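Local coordinates for ribosomal protein L11 methyltransferase (Lactobacillus delbrueckii subsp. bulgaricus ATCC BAA-365, PDB 3GRZ) that probably methylates lysine side chains of ribosomal protein L11 with S-adenosyl-L-methionine, the chain here being the C-terminal, methyl-donor-binding part of the enzyme, at residues L52-E55 / R56-K60; N102-N106 / G107-I111; Q170-E174 / N175-I179. All coordinates share one frame; numbering follows the deposited sequence.

In the fold
All three contacts show how a helix of the Rossmann-like methyltransferase domain ends and hands the chain on. Contact 1, the most buried, closes helix 44-57 with backbone bonds, an inverse gamma turn and a water-linked arginine, and its flank faces the second subunit. Contacts 2 and 3, partly buried, share a Schellman motif, with glycine as the positive-phi residue in 102-111 and serine in 170-179. Contact 2 leads from helix 93-105 into a loop before strand 112-115 and packs alanine methyls on larger side chains; contact 3 turns helix 165-174, through two residues, into strand 177-185 and adds an asparagine amide bonded to a helix carbonyl. Both strands are outermost in their sheet, the contact centres about 35 Å apart.

Contact 1: L52-E55 / R56-K60; sequences LGIE and RAMVK
Met58 follows Ile54 one turn on at the C-terminal end of helix 44-57, where their side chains touch through two methyls and alpha-helical pairing gives way to an inverse gamma turn centred on Met58. Met58 N donates to Ile54 O at 2.9 Å, and Val59 N donates to Ala57 O (2.8 Å) to close the turn. On the same flank the Met58 chain, bent at both chi2 (77°) and chi3 (75°), curls back so that its CE comes within 4.3 Å of Ile54 CG2, a loose methyl-to-methyl contact. Leu81 and Ile156 also pack on Ile54.

Arg56 takes another direction. Its N completes the bond to Leu52 O at 3.0 Å and its CB rests 3.4 Å from that same oxygen, while the rest of the chain runs out extended from CG to NE. The Arg56 side chain packs on Asp180 and Leu181 of strand 177-185, and NE makes a weak hydrogen bond to Gln48 of the second subunit.

Glu55 holds CG anti to its own N (chi1 169°), and OE2 is hydrogen-bonded to His11 ND1 of the second subunit, so the helix end takes part in the dimer interface.

Gly53 O serves two donors: Ala57 N at 2.9 Å and a water at 2.6 Å. That water in turn accepts from Arg56 NH2 at 2.9 Å, lying in the guanidinium plane at its edge.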
ATOM      1  N   LEU B  52      -4.678   0.301  -1.198  1.00 34.66           N
ATOM      2  CA  LEU B  52      -3.452   0.074  -0.410  1.00 31.67           C
ATOM      3  C   LEU B  52      -3.787  -0.465   0.977  1.00 31.58           C
ATOM      4  O   LEU B  52      -3.090  -1.340   1.489  1.00 31.71           O
ATOM      5  CB  LEU B  52      -2.611   1.348  -0.296  1.00 38.38           C
ATOM      6  CG  LEU B  52      -1.961   1.860  -1.584  1.00 41.11           C
ATOM      7  CD1 LEU B  52      -1.234   3.202  -1.360  1.00 41.51           C
ATOM      8  CD2 LEU B  52      -1.025   0.815  -2.190  1.00 36.90           C
ATOM      9  N   GLY B  53      -4.860   0.053   1.567  1.00 31.13           N
ATOM     10  CA  GLY B  53      -5.368  -0.474   2.835  1.00 29.10           C
ATOM     11  C   GLY B  53      -5.823  -1.922   2.742  1.00 27.83           C
ATOM     12  O   GLY B  53      -5.605  -2.704   3.676  1.00 31.51           O
ATOM     13  N   ILE B  54      -6.483  -2.278   1.634  1.00 29.29           N
ATOM     14  CA  ILE B  54      -6.961  -3.651   1.430  1.00 29.63           C
ATOM     15  C   ILE B  54      -5.772  -4.586   1.219  1.00 29.50           C
ATOM     16  O   ILE B  54      -5.715  -5.678   1.796  1.00 28.96           O
ATOM     17  CB  ILE B  54      -7.964  -3.769   0.253  1.00 28.78           C
ATOM     18  CG1 ILE B  54      -9.210  -2.930   0.511  1.00 26.03           C
ATOM     19  CG2 ILE B  54      -8.381  -5.237   0.020  1.00 23.52           C
ATOM     20  CD1 ILE B  54     -10.126  -2.791  -0.722  1.00 28.42           C
ATOM     21  N   GLU B  55      -4.805  -4.130   0.428  1.00 29.40           N
ATOM     22  CA  GLU B  55      -3.576  -4.886   0.177  1.00 31.89           C
ATOM     23  C   GLU B  55      -2.825  -5.160   1.494  1.00 34.65           C
ATOM     24  O   GLU B  55      -2.300  -6.250   1.699  1.00 33.10           O
ATOM     25  CB  GLU B  55      -2.690  -4.124  -0.828  1.00 40.84           C
ATOM     26  CG  GLU B  55      -1.258  -4.650  -1.009  1.00 43.14           C
ATOM     27  CD  GLU B  55      -1.178  -5.917  -1.851  1.00 48.35           C
ATOM     28  OE1 GLU B  55      -2.146  -6.221  -2.581  1.00 49.80           O
ATOM     29  OE2 GLU B  55      -0.141  -6.617  -1.785  1.00 47.75           O
ATOM     30  N   ARG B  56      -2.827  -4.173   2.388  1.00 28.93           N
ATOM     31  CA  ARG B  56      -2.191  -4.298   3.686  1.00 33.46           C
ATOM     32  C   ARG B  56      -2.950  -5.278   4.569  1.00 31.07           C
ATOM     33  O   ARG B  56      -2.336  -6.134   5.214  1.00 35.34           O
ATOM     34  CB  ARG B  56      -2.081  -2.920   4.342  1.00 31.36           C
ATOM     35  CG  ARG B  56      -1.565  -2.901   5.768  1.00 41.05           C
ATOM     36  CD  ARG B  56      -1.661  -1.486   6.329  1.00 37.50           C
ATOM     37  NE  ARG B  56      -1.360  -1.419   7.751  1.00 36.66           N
ATOM     38  CZ  ARG B  56      -2.244  -1.647   8.720  1.00 41.34           C
ATOM     39  NH1 ARG B  56      -1.876  -1.571   9.992  1.00 41.16           N
ATOM     40  NH2 ARG B  56      -3.489  -1.968   8.423  1.00 41.83           N
ATOM     41  N   ALA B  57      -4.279  -5.154   4.590  1.00 31.64           N
ATOM     42  CA  ALA B  57      -5.115  -5.939   5.504  1.00 28.71           C
ATOM     43  C   ALA B  57      -5.276  -7.405   5.100  1.00 31.72           C
ATOM     44  O   ALA B  57      -5.426  -8.260   5.963  1.00 29.48           O
ATOM     45  CB  ALA B  57      -6.499  -5.285   5.687  1.00 27.82           C
ATOM     46  N   MET B  58      -5.247  -7.704   3.798  1.00 28.62           N
ATOM     47  CA  MET B  58      -5.618  -9.047   3.333  1.00 27.54           C
ATOM     48  C   MET B  58      -4.462 -10.029   3.409  1.00 28.22           C
ATOM     49  O   MET B  58      -3.975 -10.504   2.389  1.00 30.19           O
ATOM     50  CB  MET B  58      -6.261  -9.021   1.919  1.00 27.03           C
ATOM     51  CG  MET B  58      -7.145 -10.258   1.586  1.00 27.87           C
ATOM     52  SD  MET B  58      -8.815 -10.319   2.323  1.00 21.62           S
ATOM     53  CE  MET B  58      -9.653  -9.113   1.277  1.00 28.95           C
ATOM     54  N   VAL B  59      -4.045 -10.355   4.632  1.00 31.03           N
ATOM     55  CA  VAL B  59      -2.988 -11.360   4.869  1.00 31.05           C
ATOM     56  C   VAL B  59      -3.527 -12.795   4.899  1.00 32.55           C
ATOM     57  O   VAL B  59      -2.759 -13.759   4.768  1.00 32.59           O
ATOM     58  CB  VAL B  59      -2.203 -11.071   6.189  1.00 27.54           C
ATOM     59  CG1 VAL B  59      -1.514  -9.706   6.107  1.00 24.94           C
ATOM     60  CG2 VAL B  59      -3.159 -11.141   7.421  1.00 25.06           C
ATOM     61  N   LYS B  60      -4.845 -12.921   5.069  1.00 32.41           N
ATOM     62  CA  LYS B  60      -5.563 -14.193   4.990  1.00 30.60           C
ATOM     63  C   LYS B  60      -6.967 -13.848   4.441  1.00 28.75           C
ATOM     64  O   LYS B  60      -7.321 -12.662   4.423  1.00 27.86           O
ATOM     65  CB  LYS B  60      -5.647 -14.838   6.380  1.00 30.44           C
ATOM     66  CG  LYS B  60      -6.518 -14.069   7.368  1.00 29.90           C
ATOM     67  CD  LYS B  60      -6.547 -14.740   8.740  1.00 31.75           C
ATOM     68  CE  LYS B  60      -7.489 -14.013   9.664  1.00 44.87           C
ATOM     69  NZ  LYS B  60      -7.537 -14.650  11.013  1.00 49.75           N
TER
HETATM   70  O   HOH W   1      -5.365  -1.998   6.198  1.00 37.17           O

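Contact 2: N102-N106 / G107-I111; sequences NAALN and GIYDI
Ala103 and Ile108 meet where helix 93-105 closes in a Schellman motif, and the small alanine methyl fits against the departing chain. Ala103 CB sits in a shallow hollow lined by Ile108 O (3.3 Å), Ile108 CB (4.1 Å) and Ile111 CD1 (4.4 Å). Ile108 itself is buried, packing against Ile76 and His79 of helix 73-80.

On a neighbouring flank, Ala104 CB touches the Tyr109 ring at CE1, 3.6 Å away and oblique to the ring. Tyr109 CG stands beside its own backbone N (chi1 -60°), which lays the ring back over the last helical turn.

Gly107, with positive phi, makes the reversal: Gly107 N bonds to Ala104 O at 2.9 Å and Ile108 N to Ala103 O, also at 2.9 Å. Asn106 ND2 reaches back to Asn102 O at 2.9 Å, while its OD1 is held by Arg32 N in strand 29-33.

Ala103 O accepts from Asn106 N and Ile108 N on opposite faces of its plane. The chemistry thus implies a helix end whose last carbonyls are satisfied largely by local backbone N-H groups, with apolar contacts lining the path of the departing chain.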
ATOM      1  N   ASN B 102     -20.120  -4.763 -13.621  1.00 31.86           N
ATOM      2  CA  ASN B 102     -18.656  -4.688 -13.514  1.00 24.57           C
ATOM      3  C   ASN B 102     -18.063  -5.979 -12.941  1.00 26.35           C
ATOM      4  O   ASN B 102     -17.045  -6.461 -13.449  1.00 28.21           O
ATOM      5  CB  ASN B 102     -18.186  -3.461 -12.724  1.00 23.66           C
ATOM      6  CG  ASN B 102     -18.362  -2.145 -13.492  1.00 30.19           C
ATOM      7  OD1 ASN B 102     -18.242  -2.100 -14.715  1.00 32.13           O
ATOM      8  ND2 ASN B 102     -18.632  -1.067 -12.763  1.00 31.67           N
ATOM      9  N   ALA B 103     -18.709  -6.574 -11.929  1.00 28.83           N
ATOM     10  CA  ALA B 103     -18.236  -7.892 -11.416  1.00 32.26           C
ATOM     11  C   ALA B 103     -18.193  -8.939 -12.533  1.00 31.45           C
ATOM     12  O   ALA B 103     -17.177  -9.629 -12.722  1.00 30.07           O
ATOM     13  CB  ALA B 103     -19.089  -8.385 -10.257  1.00 28.85           C
ATOM     14  N   ALA B 104     -19.298  -9.017 -13.283  1.00 33.74           N
ATOM     15  CA  ALA B 104     -19.473  -9.958 -14.388  1.00 29.43           C
ATOM     16  C   ALA B 104     -18.430  -9.762 -15.484  1.00 28.38           C
ATOM     17  O   ALA B 104     -17.929 -10.742 -16.036  1.00 36.59           O
ATOM     18  CB  ALA B 104     -20.885  -9.838 -14.964  1.00 29.81           C
ATOM     19  N   LEU B 105     -18.091  -8.505 -15.790  1.00 29.82           N
ATOM     20  CA  LEU B 105     -16.996  -8.207 -16.741  1.00 31.00           C
ATOM     21  C   LEU B 105     -15.672  -8.796 -16.294  1.00 30.38           C
ATOM     22  O   LEU B 105     -14.769  -9.028 -17.110  1.00 32.70           O
ATOM     23  CB  LEU B 105     -16.810  -6.698 -16.943  1.00 32.64           C
ATOM     24  CG  LEU B 105     -17.843  -5.920 -17.763  1.00 38.90           C
ATOM     25  CD1 LEU B 105     -17.589  -4.428 -17.579  1.00 40.36           C
ATOM     26  CD2 LEU B 105     -17.846  -6.337 -19.265  1.00 32.01           C
ATOM     27  N   ASN B 106     -15.541  -9.027 -14.989  1.00 30.02           N
ATOM     28  CA  ASN B 106     -14.319  -9.606 -14.464  1.00 34.09           C
ATOM     29  C   ASN B 106     -14.477 -11.079 -14.103  1.00 35.85           C
ATOM     30  O   ASN B 106     -13.617 -11.651 -13.442  1.00 35.87           O
ATOM     31  CB  ASN B 106     -13.815  -8.760 -13.290  1.00 34.00           C
ATOM     32  CG  ASN B 106     -13.358  -7.384 -13.740  1.00 31.06           C
ATOM     33  OD1 ASN B 106     -12.310  -7.244 -14.366  1.00 33.56           O
ATOM     34  ND2 ASN B 106     -14.164  -6.367 -13.459  1.00 31.34           N
ATOM     35  N   GLY B 107     -15.589 -11.672 -14.544  1.00 36.99           N
ATOM     36  CA  GLY B 107     -15.867 -13.095 -14.358  1.00 36.59           C
ATOM     37  C   GLY B 107     -16.251 -13.465 -12.940  1.00 34.31           C
ATOM     38  O   GLY B 107     -16.030 -14.596 -12.518  1.00 36.16           O
ATOM     39  N   ILE B 108     -16.832 -12.514 -12.213  1.00 30.20           N
ATOM     40  CA  ILE B 108     -17.208 -12.702 -10.813  1.00 32.09           C
ATOM     41  C   ILE B 108     -18.714 -12.620 -10.703  1.00 31.07           C
ATOM     42  O   ILE B 108     -19.303 -11.611 -11.095  1.00 26.90           O
ATOM     43  CB  ILE B 108     -16.560 -11.618  -9.879  1.00 34.71           C
ATOM     44  CG1 ILE B 108     -15.028 -11.716  -9.895  1.00 30.11           C
ATOM     45  CG2 ILE B 108     -17.068 -11.746  -8.435  1.00 32.28           C
ATOM     46  CD1 ILE B 108     -14.323 -10.452  -9.334  1.00 30.41           C
ATOM     47  N   TYR B 109     -19.324 -13.671 -10.149  1.00 31.99           N
ATOM     48  CA  TYR B 109     -20.788 -13.797 -10.099  1.00 33.54           C
ATOM     49  C   TYR B 109     -21.309 -13.999  -8.681  1.00 37.03           C
ATOM     50  O   TYR B 109     -22.519 -13.995  -8.457  1.00 38.23           O
ATOM     51  CB  TYR B 109     -21.274 -14.901 -11.061  1.00 28.35           C
ATOM     52  CG  TYR B 109     -20.880 -14.602 -12.495  1.00 31.52           C
ATOM     53  CD1 TYR B 109     -21.650 -13.734 -13.281  1.00 27.57           C
ATOM     54  CD2 TYR B 109     -19.713 -15.129 -13.048  1.00 33.45           C
ATOM     55  CE1 TYR B 109     -21.281 -13.426 -14.577  1.00 26.76           C
ATOM     56  CE2 TYR B 109     -19.336 -14.821 -14.362  1.00 31.50           C
ATOM     57  CZ  TYR B 109     -20.125 -13.965 -15.109  1.00 30.31           C
ATOM     58  OH  TYR B 109     -19.771 -13.643 -16.401  1.00 32.73           O
ATOM     59  N   ASP B 110     -20.384 -14.118  -7.722  1.00 38.28           N
ATOM     60  CA  ASP B 110     -20.726 -14.407  -6.324  1.00 34.32           C
ATOM     61  C   ASP B 110     -20.504 -13.280  -5.317  1.00 36.24           C
ATOM     62  O   ASP B 110     -20.431 -13.542  -4.121  1.00 36.85           O
ATOM     63  CB  ASP B 110     -20.010 -15.682  -5.836  1.00 35.67           C
ATOM     64  CG  ASP B 110     -18.489 -15.559  -5.836  1.00 38.73           C
ATOM     65  OD1 ASP B 110     -17.937 -14.547  -6.310  1.00 40.64           O
ATOM     66  OD2 ASP B 110     -17.835 -16.507  -5.374  1.00 42.09           O
ATOM     67  N   ILE B 111     -20.389 -12.036  -5.777  1.00 33.90           N
ATOM     68  CA  ILE B 111     -20.415 -10.916  -4.836  1.00 31.84           C
ATOM     69  C   ILE B 111     -21.866 -10.652  -4.427  1.00 34.44           C
ATOM     70  O   ILE B 111     -22.717 -10.429  -5.288  1.00 31.32           O
ATOM     71  CB  ILE B 111     -19.756  -9.636  -5.406  1.00 30.88           C
ATOM     72  CG1 ILE B 111     -18.233  -9.824  -5.486  1.00 28.63           C
ATOM     73  CG2 ILE B 111     -20.099  -8.421  -4.520  1.00 28.71           C
ATOM     74  CD1 ILE B 111     -17.467  -8.719  -6.217  1.00 31.20           C
TER

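Contact 3: Q170-E174 / N175-I179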
ATOM      1  N   GLN B 170     -12.059  12.371  15.961  1.00 45.65           N
ATOM      2  CA  GLN B 170     -12.773  12.527  17.228  1.00 49.50           C
ATOM      3  C   GLN B 170     -13.881  11.485  17.356  1.00 44.72           C
ATOM      4  O   GLN B 170     -13.982  10.819  18.383  1.00 46.73           O
ATOM      5  CB  GLN B 170     -13.335  13.944  17.346  1.00 50.18           C
ATOM      6  CG  GLN B 170     -13.664  14.388  18.762  1.00 63.86           C
ATOM      7  CD  GLN B 170     -14.530  15.643  18.788  1.00 66.62           C
ATOM      8  OE1 GLN B 170     -14.223  16.645  18.135  1.00 76.63           O
ATOM      9  NE2 GLN B 170     -15.624  15.587  19.543  1.00 74.76           N
ATOM     10  N   ALA B 171     -14.673  11.323  16.295  1.00 44.38           N
ATOM     11  CA  ALA B 171     -15.722  10.288  16.239  1.00 38.97           C
ATOM     12  C   ALA B 171     -15.205   8.851  16.364  1.00 42.67           C
ATOM     13  O   ALA B 171     -15.853   8.020  17.004  1.00 40.57           O
ATOM     14  CB  ALA B 171     -16.558  10.447  14.994  1.00 39.50           C
ATOM     15  N   LEU B 172     -14.040   8.565  15.773  1.00 37.01           N
ATOM     16  CA  LEU B 172     -13.396   7.255  15.935  1.00 38.23           C
ATOM     17  C   LEU B 172     -12.981   7.005  17.400  1.00 38.54           C
ATOM     18  O   LEU B 172     -13.257   5.941  17.956  1.00 40.97           O
ATOM     19  CB  LEU B 172     -12.196   7.111  14.980  1.00 32.69           C
ATOM     20  CG  LEU B 172     -12.503   6.893  13.486  1.00 36.32           C
ATOM     21  CD1 LEU B 172     -11.266   7.154  12.613  1.00 35.21           C
ATOM     22  CD2 LEU B 172     -13.073   5.503  13.219  1.00 32.74           C
ATOM     23  N   ALA B 173     -12.329   7.999  18.005  1.00 43.83           N
ATOM     24  CA  ALA B 173     -11.901   7.939  19.413  1.00 48.57           C
ATOM     25  C   ALA B 173     -13.088   7.699  20.345  1.00 48.84           C
ATOM     26  O   ALA B 173     -13.042   6.812  21.200  1.00 52.91           O
ATOM     27  CB  ALA B 173     -11.163   9.225  19.803  1.00 45.70           C
ATOM     28  N   GLU B 174     -14.155   8.469  20.128  1.00 49.65           N
ATOM     29  CA  GLU B 174     -15.407   8.370  20.885  1.00 49.96           C
ATOM     30  C   GLU B 174     -16.063   7.005  20.782  1.00 51.32           C
ATOM     31  O   GLU B 174     -16.761   6.587  21.706  1.00 50.39           O
ATOM     32  CB  GLU B 174     -16.404   9.435  20.423  1.00 52.10           C
ATOM     33  CG  GLU B 174     -16.118  10.830  20.966  1.00 60.76           C
ATOM     34  CD  GLU B 174     -16.809  11.939  20.185  1.00 70.23           C
ATOM     35  OE1 GLU B 174     -17.617  11.630  19.279  1.00 73.63           O
ATOM     36  OE2 GLU B 174     -16.538  13.129  20.482  1.00 69.69           O
ATOM     37  N   ASN B 175     -15.842   6.316  19.661  1.00 46.55           N
ATOM     38  CA  ASN B 175     -16.397   4.979  19.459  1.00 41.57           C
ATOM     39  C   ASN B 175     -15.394   3.861  19.698  1.00 45.00           C
ATOM     40  O   ASN B 175     -15.640   2.707  19.315  1.00 47.26           O
ATOM     41  CB  ASN B 175     -17.043   4.860  18.076  1.00 41.56           C
ATOM     42  CG  ASN B 175     -18.350   5.599  17.988  1.00 46.09           C
ATOM     43  OD1 ASN B 175     -19.410   5.020  18.201  1.00 44.78           O
ATOM     44  ND2 ASN B 175     -18.284   6.893  17.694  1.00 42.52           N
ATOM     45  N   SER B 176     -14.288   4.234  20.353  1.00 48.76           N
ATOM     46  CA  SER B 176     -13.198   3.319  20.729  0.50 47.58           C
ATOM     47  C   SER B 176     -12.517   2.646  19.532  1.00 44.90           C
ATOM     48  O   SER B 176     -12.323   1.424  19.508  1.00 43.05           O
ATOM     49  CB  SER B 176     -13.665   2.289  21.775  0.50 49.13           C
ATOM     50  OG  SER B 176     -14.249   2.936  22.891  0.50 48.99           O
ATOM     51  N   PHE B 177     -12.150   3.460  18.545  1.00 42.36           N
ATOM     52  CA  PHE B 177     -11.390   2.990  17.391  1.00 41.71           C
ATOM     53  C   PHE B 177     -10.070   3.744  17.316  1.00 42.95           C
ATOM     54  O   PHE B 177     -10.016   4.942  17.595  1.00 45.04           O
ATOM     55  CB  PHE B 177     -12.192   3.177  16.095  1.00 39.31           C
ATOM     56  CG  PHE B 177     -13.312   2.192  15.937  1.00 38.32           C
ATOM     57  CD1 PHE B 177     -13.055   0.895  15.523  1.00 33.68           C
ATOM     58  CD2 PHE B 177     -14.626   2.557  16.217  1.00 39.95           C
ATOM     59  CE1 PHE B 177     -14.083  -0.032  15.380  1.00 35.92           C
ATOM     60  CE2 PHE B 177     -15.660   1.636  16.085  1.00 36.33           C
ATOM     61  CZ  PHE B 177     -15.388   0.341  15.666  1.00 36.55           C
ATOM     62  N   GLN B 178      -9.010   3.038  16.945  1.00 40.97           N
ATOM     63  CA  GLN B 178      -7.723   3.665  16.713  1.00 41.75           C
ATOM     64  C   GLN B 178      -7.365   3.645  15.220  1.00 41.49           C
ATOM     65  O   GLN B 178      -7.898   2.832  14.457  1.00 32.99           O
ATOM     66  CB  GLN B 178      -6.640   2.961  17.531  1.00 40.39           C
ATOM     67  CG  GLN B 178      -6.386   1.520  17.132  1.00 43.05           C
ATOM     68  CD  GLN B 178      -5.441   0.807  18.072  1.00 48.09           C
ATOM     69  OE1 GLN B 178      -5.476   1.014  19.286  1.00 45.99           O
ATOM     70  NE2 GLN B 178      -4.600  -0.056  17.518  1.00 40.70           N
ATOM     71  N   ILE B 179      -6.456   4.540  14.831  1.00 38.25           N
ATOM     72  CA  ILE B 179      -5.934   4.629  13.473  1.00 36.87           C
ATOM     73  C   ILE B 179      -4.549   3.990  13.465  1.00 37.74           C
ATOM     74  O   ILE B 179      -3.620   4.477  14.117  1.00 34.70           O
ATOM     75  CB  ILE B 179      -5.857   6.104  12.991  1.00 35.62           C
ATOM     76  CG1 ILE B 179      -7.252   6.738  12.984  1.00 36.21           C
ATOM     77  CG2 ILE B 179      -5.191   6.201  11.615  1.00 37.15           C
ATOM     78  CD1 ILE B 179      -7.257   8.260  12.727  1.00 35.85           C
TER
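With CG set beside its own backbone N (chi1 -73°), Asn175 swings ND2 back under the last turn of helix 165-174 to Ala171 O. The bond is short, 2.8 Å, and nearly straight at 172°, with the acceptor in the amide plane; Asn175 N adds a weak bond to the same oxygen. A comparable first torsion in Leu172 sets its two methyls against residues of the strand that follows. CD2 meets Phe177 CB at 3.8 Å and CD1 meets Ile179 CG1 at 4.1 Å, each pair of side chains crossing at about a right angle.

Between these groups the backbone forms a Schellman motif. Ser176 has positive phi, and its N-H donates to Ala173 O, 3.0 Å from Ser176 N. Phe177 N donates to Leu172 O at 2.8 Å; the same oxygen lies near the plane of the Phe177 ring, at its edge. On the outer surface Gln170 NE2 bonds to Glu174 OE2 at 2.8 Å.

The helix and strand segments then run at 134° to each other. Leu172 and Phe177 both pack on Ile193 of the adjacent strand 188-195, while Ala171, Asn175 and Phe177 lean on helix 135-145.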